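Local coordinates for muconolactone isomerase-like protein (Thermus thermophilus, PDB 1VDH) that catalyses the peroxide-dependent, stepwise decarboxylation of iron-coproporphyrin III to heme b, the last step of the coproporphyrin-dependent pathway, working as a homopentamer, at residues 160-163 with 164-167; 149-153 with 154-158; 168-171 with 172-176; 211-214 with 215-219. One frame throughout, in Å; residues are numbered along the deposited sequence.

Interaction 1: residues 160-163 with 164-167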
loop_
_atom_site.group_PDB
_atom_site.type_symbol
_atom_site.label_atom_id
_atom_site.label_comp_id
_atom_site.label_asym_id
_atom_site.label_seq_id
_atom_site.Cartn_x
_atom_site.Cartn_y
_atom_site.Cartn_z
ATOM N N LEU A 160 -29.476 -2.169 6.910
ATOM C CA LEU A 160 -30.612 -3.014 6.543
ATOM C C LEU A 160 -31.408 -3.497 7.746
ATOM O O LEU A 160 -30.889 -3.561 8.860
ATOM C CB LEU A 160 -30.128 -4.257 5.792
ATOM C CG LEU A 160 -29.531 -4.138 4.394
ATOM C CD1 LEU A 160 -29.019 -5.506 3.974
ATOM C CD2 LEU A 160 -30.585 -3.623 3.416
ATOM N N PRO A 161 -32.710 -3.777 7.543
ATOM C CA PRO A 161 -33.558 -4.272 8.633
ATOM C C PRO A 161 -33.094 -5.706 8.902
ATOM O O PRO A 161 -32.601 -6.376 7.989
ATOM C CB PRO A 161 -34.954 -4.279 8.001
ATOM C CG PRO A 161 -34.882 -3.191 6.982
ATOM C CD PRO A 161 -33.522 -3.420 6.366
ATOM N N ALA A 162 -33.253 -6.180 10.135
ATOM C CA ALA A 162 -32.843 -7.536 10.487
ATOM C C ALA A 162 -33.533 -8.576 9.605
ATOM O O ALA A 162 -32.932 -9.584 9.233
ATOM C CB ALA A 162 -33.130 -7.815 11.958
ATOM N N LYS A 163 -34.781 -8.296 9.238
ATOM C CA LYS A 163 -35.563 -9.200 8.400
ATOM C C LYS A 163 -34.922 -9.419 7.026
ATOM O O LYS A 163 -34.909 -10.538 6.517
ATOM C CB LYS A 163 -36.994 -8.675 8.243
ATOM C CG LYS A 163 -37.938 -9.649 7.556
ATOM C CD LYS A 163 -39.334 -9.058 7.407
ATOM C CE LYS A 163 -40.288 -10.048 6.745
ATOM N NZ LYS A 163 -40.510 -11.265 7.580
ATOM N N GLU A 164 -34.406 -8.350 6.422
ATOM C CA GLU A 164 -33.761 -8.459 5.115
ATOM C C GLU A 164 -32.423 -9.185 5.235
ATOM O O GLU A 164 -32.078 -10.010 4.385
ATOM C CB GLU A 164 -33.576 -7.080 4.473
ATOM C CG GLU A 164 -32.821 -7.090 3.132
ATOM C CD GLU A 164 -33.525 -7.881 2.023
ATOM O OE1 GLU A 164 -34.752 -8.103 2.110
ATOM O OE2 GLU A 164 -32.845 -8.271 1.047
ATOM N N ARG A 165 -31.673 -8.888 6.291
ATOM C CA ARG A 165 -30.392 -9.555 6.502
ATOM C C ARG A 165 -30.611 -11.057 6.680
ATOM O O ARG A 165 -29.830 -11.870 6.179
ATOM C CB ARG A 165 -29.660 -8.963 7.709
ATOM C CG ARG A 165 -28.979 -7.630 7.399
ATOM C CD ARG A 165 -28.176 -7.108 8.576
ATOM N NE ARG A 165 -28.939 -6.168 9.395
ATOM C CZ ARG A 165 -29.302 -6.397 10.651
ATOM N NH1 ARG A 165 -28.979 -7.540 11.240
ATOM N NH2 ARG A 165 -29.975 -5.477 11.323
ATOM N N ALA A 166 -31.702 -11.416 7.353
ATOM C CA ALA A 166 -32.042 -12.816 7.579
ATOM C C ALA A 166 -32.331 -13.535 6.261
ATOM O O ALA A 166 -31.863 -14.652 6.047
ATOM C CB ALA A 166 -33.244 -12.927 8.518
ATOM N N SER A 167 -33.105 -12.904 5.379
ATOM C CA SER A 167 -33.428 -13.529 4.097
ATOM C C SER A 167 -32.183 -13.665 3.220
ATOM O O SER A 167 -32.034 -14.649 2.493
ATOM C CB SER A 167 -34.531 -12.759 3.360
ATOM O OG SER A 167 -34.123 -11.441 3.051
#

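Interaction 2: residues 149-153 with 154-158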
loop_
_atom_site.group_PDB
_atom_site.type_symbol
_atom_site.label_atom_id
_atom_site.label_comp_id
_atom_site.label_asym_id
_atom_site.label_seq_id
_atom_site.Cartn_x
_atom_site.Cartn_y
_atom_site.Cartn_z
ATOM N N LYS A 149 -18.535 -6.645 5.775
ATOM C CA LYS A 149 -19.846 -6.532 5.161
ATOM C C LYS A 149 -19.860 -5.072 4.719
ATOM O O LYS A 149 -19.613 -4.159 5.518
ATOM C CB LYS A 149 -20.967 -6.829 6.158
ATOM C CG LYS A 149 -21.390 -8.300 6.185
ATOM C CD LYS A 149 -22.159 -8.684 4.927
ATOM C CE LYS A 149 -22.722 -10.107 5.015
ATOM N NZ LYS A 149 -21.662 -11.152 5.063
ATOM N N ARG A 150 -20.078 -4.871 3.426
ATOM C CA ARG A 150 -20.071 -3.550 2.820
ATOM C C ARG A 150 -21.001 -2.495 3.421
ATOM O O ARG A 150 -22.124 -2.792 3.837
ATOM C CB ARG A 150 -20.326 -3.686 1.317
ATOM C CG ARG A 150 -20.264 -2.389 0.533
ATOM C CD ARG A 150 -20.544 -2.634 -0.942
ATOM N NE ARG A 150 -19.466 -3.370 -1.604
ATOM C CZ ARG A 150 -19.557 -3.887 -2.826
ATOM N NH1 ARG A 150 -18.522 -4.524 -3.356
ATOM N NH2 ARG A 150 -20.692 -3.792 -3.507
ATOM N N ARG A 151 -20.490 -1.265 3.473
ATOM C CA ARG A 151 -21.210 -0.099 3.970
ATOM C C ARG A 151 -20.911 1.019 2.972
ATOM O O ARG A 151 -20.266 2.010 3.310
ATOM C CB ARG A 151 -20.714 0.305 5.369
ATOM C CG ARG A 151 -21.042 -0.695 6.481
ATOM C CD ARG A 151 -20.454 -0.255 7.825
ATOM N NE ARG A 151 -18.998 -0.103 7.756
ATOM C CZ ARG A 151 -18.360 1.059 7.863
ATOM N NH1 ARG A 151 -17.038 1.099 7.778
ATOM N NH2 ARG A 151 -19.041 2.179 8.070
ATOM N N GLN A 152 -21.335 0.829 1.725
ATOM C CA GLN A 152 -21.084 1.821 0.680
ATOM C C GLN A 152 -22.359 2.171 -0.077
ATOM O O GLN A 152 -23.000 1.294 -0.665
ATOM C CB GLN A 152 -20.042 1.299 -0.320
ATOM C CG GLN A 152 -18.700 0.862 0.275
ATOM C CD GLN A 152 -17.894 2.004 0.886
ATOM O OE1 GLN A 152 -17.118 1.795 1.818
ATOM N NE2 GLN A 152 -18.065 3.211 0.354
ATOM N N GLY A 153 -22.712 3.455 -0.068
ATOM C CA GLY A 153 -23.900 3.923 -0.762
ATOM C C GLY A 153 -25.158 3.116 -0.492
ATOM O O GLY A 153 -25.569 2.955 0.660
ATOM N N GLN A 154 -25.748 2.592 -1.565
ATOM C CA GLN A 154 -26.975 1.796 -1.490
ATOM C C GLN A 154 -26.727 0.377 -0.979
ATOM O O GLN A 154 -27.671 -0.352 -0.670
ATOM C CB GLN A 154 -27.650 1.738 -2.865
ATOM C CG GLN A 154 -27.983 3.097 -3.469
ATOM C CD GLN A 154 -29.042 3.851 -2.686
ATOM O OE1 GLN A 154 -28.730 4.610 -1.765
ATOM N NE2 GLN A 154 -30.304 3.652 -3.056
ATOM N N ASP A 155 -25.463 -0.033 -0.955
ATOM C CA ASP A 155 -25.097 -1.354 -0.462
ATOM C C ASP A 155 -24.546 -1.200 0.952
ATOM O O ASP A 155 -23.332 -1.234 1.162
ATOM C CB ASP A 155 -24.033 -2.000 -1.359
ATOM C CG ASP A 155 -24.497 -2.187 -2.795
ATOM O OD1 ASP A 155 -23.622 -2.279 -3.678
ATOM O OD2 ASP A 155 -25.720 -2.261 -3.042
ATOM N N ASN A 156 -25.437 -0.961 1.910
ATOM C CA ASN A 156 -25.026 -0.807 3.296
ATOM C C ASN A 156 -25.692 -1.880 4.145
ATOM O O ASN A 156 -26.841 -1.744 4.570
ATOM C CB ASN A 156 -25.355 0.594 3.825
ATOM C CG ASN A 156 -24.611 0.918 5.116
ATOM O OD1 ASN A 156 -23.983 1.968 5.241
ATOM N ND2 ASN A 156 -24.663 0.004 6.071
ATOM N N TRP A 157 -24.941 -2.948 4.393
ATOM C CA TRP A 157 -25.414 -4.084 5.170
ATOM C C TRP A 157 -25.915 -3.718 6.566
ATOM O O TRP A 157 -26.978 -4.170 6.996
ATOM C CB TRP A 157 -24.289 -5.118 5.284
ATOM C CG TRP A 157 -24.608 -6.282 6.173
ATOM C CD1 TRP A 157 -24.214 -6.456 7.469
ATOM C CD2 TRP A 157 -25.352 -7.452 5.819
ATOM N NE1 TRP A 157 -24.660 -7.665 7.940
ATOM C CE2 TRP A 157 -25.360 -8.299 6.947
ATOM C CE3 TRP A 157 -26.009 -7.870 4.654
ATOM C CZ2 TRP A 157 -25.997 -9.545 6.947
ATOM C CZ3 TRP A 157 -26.644 -9.111 4.653
ATOM C CH2 TRP A 157 -26.631 -9.933 5.794
ATOM N N TYR A 158 -25.136 -2.901 7.266
ATOM C CA TYR A 158 -25.466 -2.500 8.624
ATOM C C TYR A 158 -26.699 -1.613 8.794
ATOM O O TYR A 158 -27.216 -1.483 9.903
ATOM C CB TYR A 158 -24.237 -1.883 9.299
ATOM C CG TYR A 158 -23.154 -2.899 9.573
ATOM C CD1 TYR A 158 -23.137 -3.621 10.768
ATOM C CD2 TYR A 158 -22.154 -3.160 8.632
ATOM C CE1 TYR A 158 -22.150 -4.584 11.019
ATOM C CE2 TYR A 158 -21.166 -4.113 8.874
ATOM C CZ TYR A 158 -21.169 -4.822 10.069
ATOM O OH TYR A 158 -20.189 -5.765 10.317
#

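Interaction 3: residues 168-171 with 172-176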
loop_
_atom_site.group_PDB
_atom_site.type_symbol
_atom_site.label_atom_id
_atom_site.label_comp_id
_atom_site.label_asym_id
_atom_site.label_seq_id
_atom_site.Cartn_x
_atom_site.Cartn_y
_atom_site.Cartn_z
ATOM N N LEU A 168 -31.279 -12.692 3.321
ATOM C CA LEU A 168 -30.039 -12.705 2.550
ATOM C C LEU A 168 -29.113 -13.828 3.019
ATOM O O LEU A 168 -28.484 -14.504 2.201
ATOM C CB LEU A 168 -29.341 -11.343 2.650
ATOM C CG LEU A 168 -30.028 -10.209 1.880
ATOM C CD1 LEU A 168 -29.430 -8.865 2.251
ATOM C CD2 LEU A 168 -29.912 -10.464 0.387
ATOM N N MET A 169 -29.055 -14.043 4.333
ATOM C CA MET A 169 -28.219 -15.097 4.907
ATOM C C MET A 169 -28.803 -16.487 4.662
ATOM O O MET A 169 -28.064 -17.466 4.532
ATOM C CB MET A 169 -28.015 -14.878 6.411
ATOM C CG MET A 169 -27.147 -13.674 6.757
ATOM S SD MET A 169 -25.512 -13.722 5.973
ATOM C CE MET A 169 -24.780 -15.168 6.802
ATOM N N LYS A 170 -30.130 -16.572 4.598
ATOM C CA LYS A 170 -30.789 -17.852 4.362
ATOM C C LYS A 170 -30.402 -18.392 2.983
ATOM O O LYS A 170 -30.042 -19.563 2.848
ATOM C CB LYS A 170 -32.313 -17.718 4.490
ATOM C CG LYS A 170 -33.041 -19.056 4.511
ATOM C CD LYS A 170 -34.514 -18.902 4.857
ATOM C CE LYS A 170 -35.202 -20.265 4.929
ATOM N NZ LYS A 170 -36.626 -20.157 5.359
ATOM N N ALA A 171 -30.428 -17.518 1.979
ATOM C CA ALA A 171 -30.070 -17.890 0.609
ATOM C C ALA A 171 -28.605 -18.314 0.536
ATOM O O ALA A 171 -28.247 -19.224 -0.215
ATOM C CB ALA A 171 -30.326 -16.719 -0.331
ATOM N N HIS A 172 -27.766 -17.640 1.317
ATOM C CA HIS A 172 -26.338 -17.931 1.385
ATOM C C HIS A 172 -26.147 -19.338 1.949
ATOM O O HIS A 172 -25.411 -20.154 1.381
ATOM C CB HIS A 172 -25.646 -16.901 2.285
ATOM C CG HIS A 172 -24.154 -17.017 2.307
ATOM N ND1 HIS A 172 -23.366 -16.705 1.219
ATOM C CD2 HIS A 172 -23.304 -17.399 3.289
ATOM C CE1 HIS A 172 -22.096 -16.886 1.532
ATOM N NE2 HIS A 172 -22.030 -17.308 2.781
ATOM N N GLY A 173 -26.832 -19.617 3.059
ATOM C CA GLY A 173 -26.753 -20.924 3.688
ATOM C C GLY A 173 -27.233 -22.026 2.761
ATOM O O GLY A 173 -26.678 -23.126 2.753
ATOM N N GLU A 174 -28.260 -21.724 1.972
ATOM C CA GLU A 174 -28.818 -22.679 1.017
ATOM C C GLU A 174 -27.799 -23.016 -0.068
ATOM O O GLU A 174 -27.565 -24.189 -0.370
ATOM C CB GLU A 174 -30.077 -22.109 0.365
ATOM C CG GLU A 174 -31.273 -22.000 1.301
ATOM C CD GLU A 174 -32.460 -21.284 0.675
ATOM O OE1 GLU A 174 -33.457 -21.058 1.393
ATOM O OE2 GLU A 174 -32.401 -20.944 -0.530
ATOM N N THR A 175 -27.193 -21.979 -0.642
ATOM C CA THR A 175 -26.195 -22.152 -1.693
ATOM C C THR A 175 -25.042 -23.034 -1.229
ATOM O O THR A 175 -24.576 -23.898 -1.977
ATOM C CB THR A 175 -25.637 -20.787 -2.161
ATOM O OG1 THR A 175 -26.688 -20.031 -2.771
ATOM C CG2 THR A 175 -24.509 -20.976 -3.171
ATOM N N GLY A 176 -24.620 -22.838 0.019
ATOM C CA GLY A 176 -23.520 -23.606 0.573
ATOM C C GLY A 176 -23.862 -25.001 1.074
ATOM O O GLY A 176 -22.960 -25.775 1.405
#

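Interaction 4: residues 211-214 with 215-219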
loop_
_atom_site.group_PDB
_atom_site.type_symbol
_atom_site.label_atom_id
_atom_site.label_comp_id
_atom_site.label_asym_id
_atom_site.label_seq_id
_atom_site.Cartn_x
_atom_site.Cartn_y
_atom_site.Cartn_z
ATOM N N LYS A 211 -12.599 -23.129 -4.707
ATOM C CA LYS A 211 -12.861 -22.331 -5.904
ATOM C C LYS A 211 -14.332 -22.365 -6.318
ATOM O O LYS A 211 -14.931 -21.326 -6.608
ATOM C CB LYS A 211 -11.982 -22.813 -7.061
ATOM C CG LYS A 211 -12.135 -22.002 -8.342
ATOM C CD LYS A 211 -11.329 -22.617 -9.473
ATOM C CE LYS A 211 -11.469 -21.809 -10.756
ATOM N NZ LYS A 211 -12.867 -21.790 -11.254
ATOM N N LYS A 212 -14.920 -23.559 -6.313
ATOM C CA LYS A 212 -16.316 -23.709 -6.702
ATOM C C LYS A 212 -17.272 -23.012 -5.732
ATOM O O LYS A 212 -18.149 -22.266 -6.156
ATOM C CB LYS A 212 -16.688 -25.194 -6.827
ATOM C CG LYS A 212 -15.666 -26.041 -7.577
ATOM C CD LYS A 212 -16.260 -26.831 -8.735
ATOM C CE LYS A 212 -16.609 -25.916 -9.904
ATOM N NZ LYS A 212 -16.794 -26.659 -11.187
ATOM N N ILE A 213 -17.074 -23.211 -4.430
ATOM C CA ILE A 213 -17.968 -22.603 -3.445
ATOM C C ILE A 213 -17.843 -21.079 -3.353
ATOM O O ILE A 213 -18.852 -20.377 -3.313
ATOM C CB ILE A 213 -17.837 -23.270 -2.039
ATOM C CG1 ILE A 213 -19.007 -22.850 -1.139
ATOM C CG2 ILE A 213 -16.487 -22.928 -1.386
ATOM C CD1 ILE A 213 -18.982 -23.482 0.244
ATOM N N VAL A 214 -16.617 -20.562 -3.368
ATOM C CA VAL A 214 -16.420 -19.114 -3.280
ATOM C C VAL A 214 -16.980 -18.413 -4.521
ATOM O O VAL A 214 -17.659 -17.395 -4.406
ATOM C CB VAL A 214 -14.931 -18.760 -3.053
ATOM C CG1 VAL A 214 -14.710 -17.246 -3.144
ATOM C CG2 VAL A 214 -14.492 -19.262 -1.681
ATOM N N TYR A 215 -16.753 -18.999 -5.695
ATOM C CA TYR A 215 -17.256 -18.425 -6.944
ATOM C C TYR A 215 -18.786 -18.493 -7.004
ATOM O O TYR A 215 -19.438 -17.495 -7.302
ATOM C CB TYR A 215 -16.648 -19.142 -8.151
ATOM C CG TYR A 215 -16.913 -18.470 -9.490
ATOM C CD1 TYR A 215 -17.002 -17.076 -9.598
ATOM C CD2 TYR A 215 -17.037 -19.228 -10.652
ATOM C CE1 TYR A 215 -17.207 -16.455 -10.833
ATOM C CE2 TYR A 215 -17.241 -18.617 -11.895
ATOM C CZ TYR A 215 -17.325 -17.232 -11.976
ATOM O OH TYR A 215 -17.536 -16.634 -13.200
ATOM N N GLU A 216 -19.359 -19.660 -6.712
ATOM C CA GLU A 216 -20.816 -19.783 -6.744
ATOM C C GLU A 216 -21.484 -18.841 -5.743
ATOM O O GLU A 216 -22.461 -18.170 -6.081
ATOM C CB GLU A 216 -21.276 -21.224 -6.508
ATOM C CG GLU A 216 -22.795 -21.363 -6.601
ATOM C CD GLU A 216 -23.297 -22.797 -6.571
ATOM O OE1 GLU A 216 -24.523 -22.985 -6.448
ATOM O OE2 GLU A 216 -22.488 -23.733 -6.691
ATOM N N MET A 217 -20.923 -18.742 -4.540
ATOM C CA MET A 217 -21.480 -17.859 -3.511
ATOM C C MET A 217 -21.468 -16.381 -3.869
ATOM O O MET A 217 -22.298 -15.620 -3.372
ATOM C CB MET A 217 -20.757 -18.042 -2.177
ATOM C CG MET A 217 -21.139 -19.300 -1.440
ATOM S SD MET A 217 -20.339 -19.355 0.165
ATOM C CE MET A 217 -21.412 -20.522 1.008
ATOM N N ARG A 218 -20.533 -15.972 -4.724
ATOM C CA ARG A 218 -20.448 -14.567 -5.115
ATOM C C ARG A 218 -21.679 -14.117 -5.903
ATOM O O ARG A 218 -21.944 -12.922 -6.007
ATOM C CB ARG A 218 -19.151 -14.285 -5.882
ATOM C CG ARG A 218 -18.721 -12.813 -5.826
ATOM C CD ARG A 218 -17.212 -12.662 -5.868
ATOM N NE ARG A 218 -16.581 -13.272 -4.699
ATOM C CZ ARG A 218 -15.276 -13.247 -4.445
ATOM N NH1 ARG A 218 -14.436 -12.629 -5.274
ATOM N NH2 ARG A 218 -14.806 -13.859 -3.365
ATOM N N PHE A 219 -22.455 -15.076 -6.412
ATOM C CA PHE A 219 -23.678 -14.754 -7.146
ATOM C C PHE A 219 -24.896 -14.578 -6.222
ATOM O O PHE A 219 -25.954 -14.135 -6.666
ATOM C CB PHE A 219 -23.954 -15.788 -8.242
ATOM C CG PHE A 219 -22.934 -15.771 -9.349
ATOM C CD1 PHE A 219 -21.826 -16.606 -9.301
ATOM C CD2 PHE A 219 -23.066 -14.893 -10.422
ATOM C CE1 PHE A 219 -20.851 -16.568 -10.310
ATOM C CE2 PHE A 219 -22.102 -14.844 -11.434
ATOM C CZ PHE A 219 -20.989 -15.687 -11.374
HETATM O O HOH W 1 -17.615 -15.197 -2.786
#

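Interaction 1: residues 160-163 with 164-167
Arg165 reaches back along the chain to Leu160 and takes its carbonyl oxygen with two nitrogens side-on, NE and NH2 each lying 3.3 Å from Leu160 O. The oxygen sits close to the guanidinium plane, and both nitrogens approach it from one face of the carbonyl plane. This is the tight side. CA of Ala162 lies against one face of the guanidinium, 3.6 Å above the plane, while CG of Arg165 packs on CB of Leu160 at 3.9 Å. A bend at chi3 (-95°) turns the head back toward the turn. Its other bonds go to Gln117 OE1 and Glu7 O, so a buried charge is well supplied with acceptors. Here the helix 162-177 begins: Pro161 is its N-cap residue, suited to a position where no backbone N-H is needed, and Pro161 O receives Arg165 N at 3.2 Å in the first helical bond. Ser167, one turn on, returns its hydroxyl OG to Glu164 O at 2.8 Å. The opposite character belongs to Lys163, whose long chain runs out on an exposed part of the helix. Glu164 is intermediate: CG lies 4.1 Å from Leu160 CD2, a loose apolar touch, and its carboxylate makes a salt bridge with Arg3 of a neighbouring subunit.

Interaction 2: residues 149-153 with 154-158
Bends at chi2 (-72°) and chi4 (-65°) fold the Lys149 chain over the indole of Trp157; with CG of Trp157 trans to the main-chain N (chi1 175°), the indole presents a face to the lysine chain. The methylenes do the touching: CD of Lys149 lies 3.6 Å from the centroid of the five-membered ring, a CH-pi contact over the face, and CB comes within 3.5 Å of Trp157 CD1. The ammonium lies farther off, above the six-membered ring, and adds at most a weak cation-pi attraction; its cation-pi partner beyond the hairpin is Trp198. The chain here forms a beta hairpin closed by a type II' turn from Gln152 to Asp155, with Gly153 taking the positive phi of its first corner. Gln152 N meets Asp155 O at 2.9 Å and Asp155 N meets Gln152 O at 2.8 Å, while Trp157 N bonds to Arg150 O. Alongside, Arg150 NH2 and Asp155 OD1 form a salt bridge at 3.3 Å whose hydrogen bond is weak; OD2 of Asp155 is held by Arg225. CG of Arg151 rests 3.5 Å from Tyr158 CD2, its guanidinium reaching Gly227 O of a neighbouring subunit. The indole thus takes the apolar methylenes of Lys149 while the chain still ends in a cation, consistent with its predicted binding of a porphyrin that carries carboxylates.

Interaction 3: residues 168-171 with 172-176
Met169 and His172 meet on one side of the helix 162-177, the methyl CE of Met169 lying 4.4 Å from CD2 of His172 in a loose contact that neither stacks nor bonds. The backbone polar atoms are paired in the regular i to i+4 pattern: Gly173 N gives to Met169 O at 2.9 Å, Glu174 N to Lys170 O at 2.9 Å, and Thr175 N to Ala171 O at 3.0 Å. His172 N to Leu168 O is a weaker, longer member of the series. Thr175 OG1, set anti to its own carbonyl carbon (chi1 -65°), lies 3.1 Å from Ala171 O, but a bond to Asp220 OD1 competes for its single proton. Lys170 and Glu174, one turn apart on the exposed side, suit solvent there; Lys170 NZ and Glu174 OE1 are 5.2 Å apart, so the charges attract at most loosely, and the nearer approach is CG of Lys170 to OE1 of Glu174 at 3.7 Å. His172 is the predicted axial ligand of the iron in iron-coproporphyrin III. With chi1 at -174° its ring reaches Ser223 and Met217. The bonds named here use backbone atoms and the threonine hydroxyl, and neither segment donates to or accepts from the imidazole nitrogens, consistent with one being offered to the metal.

Interaction 4: residues 211-214 with 215-219
Ile213 and Met217, one helical turn apart, lie side by side and point the same way, so that CD1 of Ile213 and the methyl CE of Met217 come within 3.9 Å. The thioether is extended beyond CG, which carries Met217 SD along the isoleucine branch, 4.0 Å from Ile213 CG1. Flexible and apolar, methionine suits a surface that must fit against other side chains: Met217 also packs on His172 and Thr175 of the helix 162-177. The next pair is Val214 with Arg218, where CG1 of the valine touches Arg218 NH2 at 3.4 Å. A water joins them as well, giving a proton to Val214 O at 2.7 Å and accepting from Arg218 NE at 2.9 Å in the guanidinium plane. Behind these contacts stands the backbone of the helix 207-217. Glu216 N meets Lys212 O and Met217 N meets Ile213 O, both at 2.9 Å, whereas Arg218 N reaches Val214 O only weakly. Phe219 follows, laying CE1 over one face of the Tyr215 ring. Ile213 and Val214 pack on Leu202 of strand 198-204, setting the helix against the sheet of the dimeric alpha+beta barrel fold of the chlorite dismutase family. Lys211, Lys212 and Arg218 turn their charged ends to a neighbouring subunit: Lys211 bridges both Glu113 and Glu13 there, Lys212 the same Glu13, and Arg218 Glu197. Glu216 makes a salt bridge to Lys178 and a hydrogen bond to Tyr179 OH. Three basic residues thus meet acidic partners across the pentamer interface, and the water satisfies a carbonyl and the guanidinium NE where the helical bond is weak.

How the interactions relate
Interaction 1 holds the start of the helix 162-177 and interaction 3 continues it, with Leu160 CD1 meeting Leu168 CD1 at 3.8 Å between them. Interaction 2 leads into that helix and packs on it: Trp157 CE2 lies 3.5 Å from Arg165 CD, and Trp157 CZ3 lies 3.7 Å from Leu168 CD1. Interaction 4 comes up against the far part of the same helix, with Met217 SD 3.3 Å from His172 CE1. The predicted cofactor-binding residues Lys149 and His172 are therefore brought together from interactions 2 and 3, their side chains about 7 Å apart. All four have neighbours in other subunits; interactions 1 and 4 do not touch, their nearest atoms being about 11 Å apart.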